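PDB 3PSH: molybdate-binding protein MolA from Haemophilus influenzae, which binds molybdate or tungstate in the periplasm and serves the MolBC ABC transporter in low-affinity molybdate import. Local coordinates for residues M271-K276 with T321-D326. Sequence-based numbering, arbitrary orientation.
Sequences MPEYAK and TSYKPD
Tyr274 points the CD2–CE2 edge of its ring at one face of Tyr323, a T-shaped pair with centroids 5.3 Å apart and planes at 64°. The closest atoms are Tyr274 CE2 and Tyr323 CZ, at 3.8 Å. Tyr274 sits with CG between its backbone N and carbonyl carbon (chi1 53°), which folds the ring back over Pro272 in the type I turn 272-275; Pro272 CB lies 3.5 Å above the plane of the Tyr274 ring. Tyr323, with CG anti to the backbone N (chi1 169°), reaches across to the turn, while Pro325 N lies over its other face. Glu273, fully extended to its carboxylate, runs past Tyr323 in the opposite sense and brings OE1 to the ring edge, 3.9 Å from Tyr323 CD1. Glu273 OE1 is hydrogen-bonded to the Tyr315 hydroxyl of helix 307-319; a water within hydrogen-bonding distance of it accepts from Lys324 N. A second water sits 2.8 Å from Glu273 N, accepting its proton, and 2.7 Å from Tyr323 OH; its bond to Asp326 OD1 is weak. The Lys276 ammonium reaches back to donate to Glu273 O and also forms a salt bridge with Glu284. The C-terminal tail thus packs beside the loop after strand 268-270, an outermost strand of its parallel sheet, with the Glu273 side chain about 13 Å from the bound molybdate. With the polar links between the segments running through waters, the tail's direct hold on this loop is the tyrosine contact.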
loop_
_atom_site.group_PDB
_atom_site.type_symbol
_atom_site.label_atom_id
_atom_site.label_comp_id
_atom_site.label_asym_id
_atom_site.label_seq_id
_atom_site.Cartn_x
_atom_site.Cartn_y
_atom_site.Cartn_z
ATOM N N MET A 271 8.058 -4.842 -10.252
ATOM C CA MET A 271 8.339 -5.251 -8.841
ATOM C C MET A 271 7.498 -6.464 -8.479
ATOM O O MET A 271 6.397 -6.635 -9.044
ATOM C CB MET A 271 8.068 -4.099 -7.825
ATOM C CG MET A 271 8.808 -2.846 -8.202
ATOM S SD MET A 271 8.630 -1.441 -7.101
ATOM C CE MET A 271 9.320 -2.139 -5.547
ATOM N N PRO A 272 7.971 -7.251 -7.515
ATOM C CA PRO A 272 7.157 -8.366 -7.180
ATOM C C PRO A 272 5.844 -7.960 -6.503
ATOM O O PRO A 272 5.659 -6.841 -5.925
ATOM C CB PRO A 272 7.919 -9.088 -6.072
ATOM C CG PRO A 272 9.400 -8.799 -6.474
ATOM C CD PRO A 272 9.371 -7.403 -7.040
ATOM N N GLU A 273 4.990 -8.983 -6.445
ATOM C CA GLU A 273 3.710 -8.811 -5.887
ATOM C C GLU A 273 3.721 -8.162 -4.457
ATOM O O GLU A 273 2.881 -7.271 -4.186
ATOM C CB GLU A 273 3.113 -10.199 -5.694
ATOM C CG GLU A 273 1.708 -10.285 -5.136
ATOM C CD GLU A 273 1.262 -11.763 -5.125
ATOM O OE1 GLU A 273 1.713 -12.562 -4.224
ATOM O OE2 GLU A 273 0.444 -12.061 -6.064
ATOM N N TYR A 274 4.643 -8.653 -3.616
ATOM C CA TYR A 274 4.783 -8.190 -2.239
ATOM C C TYR A 274 5.411 -6.822 -2.105
ATOM O O TYR A 274 5.355 -6.186 -1.049
ATOM C CB TYR A 274 5.496 -9.210 -1.355
ATOM C CG TYR A 274 6.802 -9.614 -1.963
ATOM C CD1 TYR A 274 7.881 -8.781 -1.832
ATOM C CD2 TYR A 274 6.932 -10.817 -2.648
ATOM C CE1 TYR A 274 9.140 -9.146 -2.363
ATOM C CE2 TYR A 274 8.174 -11.197 -3.172
ATOM C CZ TYR A 274 9.245 -10.323 -3.060
ATOM O OH TYR A 274 10.519 -10.579 -3.530
ATOM N N ALA A 275 6.049 -6.377 -3.184
ATOM C CA ALA A 275 7.018 -5.207 -3.075
ATOM C C ALA A 275 6.284 -4.002 -3.489
ATOM O O ALA A 275 6.598 -3.379 -4.548
ATOM C CB ALA A 275 8.253 -5.436 -3.906
ATOM N N LYS A 276 5.210 -3.703 -2.729
ATOM C CA LYS A 276 4.278 -2.608 -3.088
ATOM C C LYS A 276 4.838 -1.196 -2.844
ATOM O O LYS A 276 4.839 -0.689 -1.706
ATOM C CB LYS A 276 2.982 -2.798 -2.305
ATOM C CG LYS A 276 2.460 -4.182 -2.554
ATOM C CD LYS A 276 1.085 -4.319 -1.759
ATOM C CE LYS A 276 0.198 -5.479 -2.351
ATOM N NZ LYS A 276 0.825 -6.777 -1.994
ATOM N N THR A 321 -0.517 -19.492 2.327
ATOM C CA THR A 321 -0.138 -20.156 1.087
ATOM C C THR A 321 1.325 -19.813 0.731
ATOM O O THR A 321 1.943 -19.005 1.426
ATOM C CB THR A 321 -1.086 -19.827 -0.100
ATOM O OG1 THR A 321 -0.799 -20.784 -1.137
ATOM C CG2 THR A 321 -0.955 -18.413 -0.619
ATOM N N SER A 322 1.882 -20.505 -0.241
ATOM C CA SER A 322 3.190 -20.075 -0.784
ATOM C C SER A 322 3.122 -18.858 -1.712
ATOM O O SER A 322 2.050 -18.522 -2.266
ATOM C CB SER A 322 3.886 -21.247 -1.492
ATOM O OG SER A 322 3.117 -21.581 -2.607
ATOM N N TYR A 323 4.283 -18.200 -1.899
ATOM C CA TYR A 323 4.437 -17.212 -2.983
ATOM C C TYR A 323 4.619 -17.871 -4.341
ATOM O O TYR A 323 5.353 -18.892 -4.503
ATOM C CB TYR A 323 5.609 -16.231 -2.653
ATOM C CG TYR A 323 6.031 -15.353 -3.805
ATOM C CD1 TYR A 323 5.251 -14.182 -4.243
ATOM C CD2 TYR A 323 7.240 -15.589 -4.427
ATOM C CE1 TYR A 323 5.708 -13.350 -5.303
ATOM C CE2 TYR A 323 7.684 -14.751 -5.504
ATOM C CZ TYR A 323 6.999 -13.630 -5.887
ATOM O OH TYR A 323 7.418 -12.886 -6.985
ATOM N N LYS A 324 3.942 -17.293 -5.323
ATOM C CA LYS A 324 3.986 -17.706 -6.694
ATOM C C LYS A 324 4.433 -16.542 -7.560
ATOM O O LYS A 324 3.671 -15.605 -7.724
ATOM C CB LYS A 324 2.565 -18.189 -7.143
ATOM C CG LYS A 324 2.558 -18.925 -8.473
ATOM C CD LYS A 324 1.223 -19.644 -8.678
ATOM C CE LYS A 324 1.218 -20.555 -9.904
ATOM N NZ LYS A 324 0.693 -19.734 -11.048
ATOM N N PRO A 325 5.650 -16.628 -8.153
ATOM C CA PRO A 325 6.148 -15.565 -9.043
ATOM C C PRO A 325 5.313 -15.501 -10.278
ATOM O O PRO A 325 4.782 -16.530 -10.763
ATOM C CB PRO A 325 7.590 -15.987 -9.385
ATOM C CG PRO A 325 7.793 -17.380 -8.830
ATOM C CD PRO A 325 6.578 -17.759 -7.997
ATOM N N ASP A 326 5.137 -14.295 -10.772
ATOM C CA ASP A 326 4.592 -14.144 -12.068
ATOM C C ASP A 326 5.695 -13.801 -13.098
ATOM O O ASP A 326 5.315 -13.658 -14.258
ATOM C CB ASP A 326 3.476 -13.126 -12.041
ATOM C CG ASP A 326 3.976 -11.729 -11.608
ATOM O OD1 ASP A 326 5.188 -11.595 -11.389
ATOM O OD2 ASP A 326 3.168 -10.793 -11.532
HETATM O O HOH W 1 1.927 -15.035 -5.374
HETATM O O HOH W 2 5.470 -11.289 -7.999
#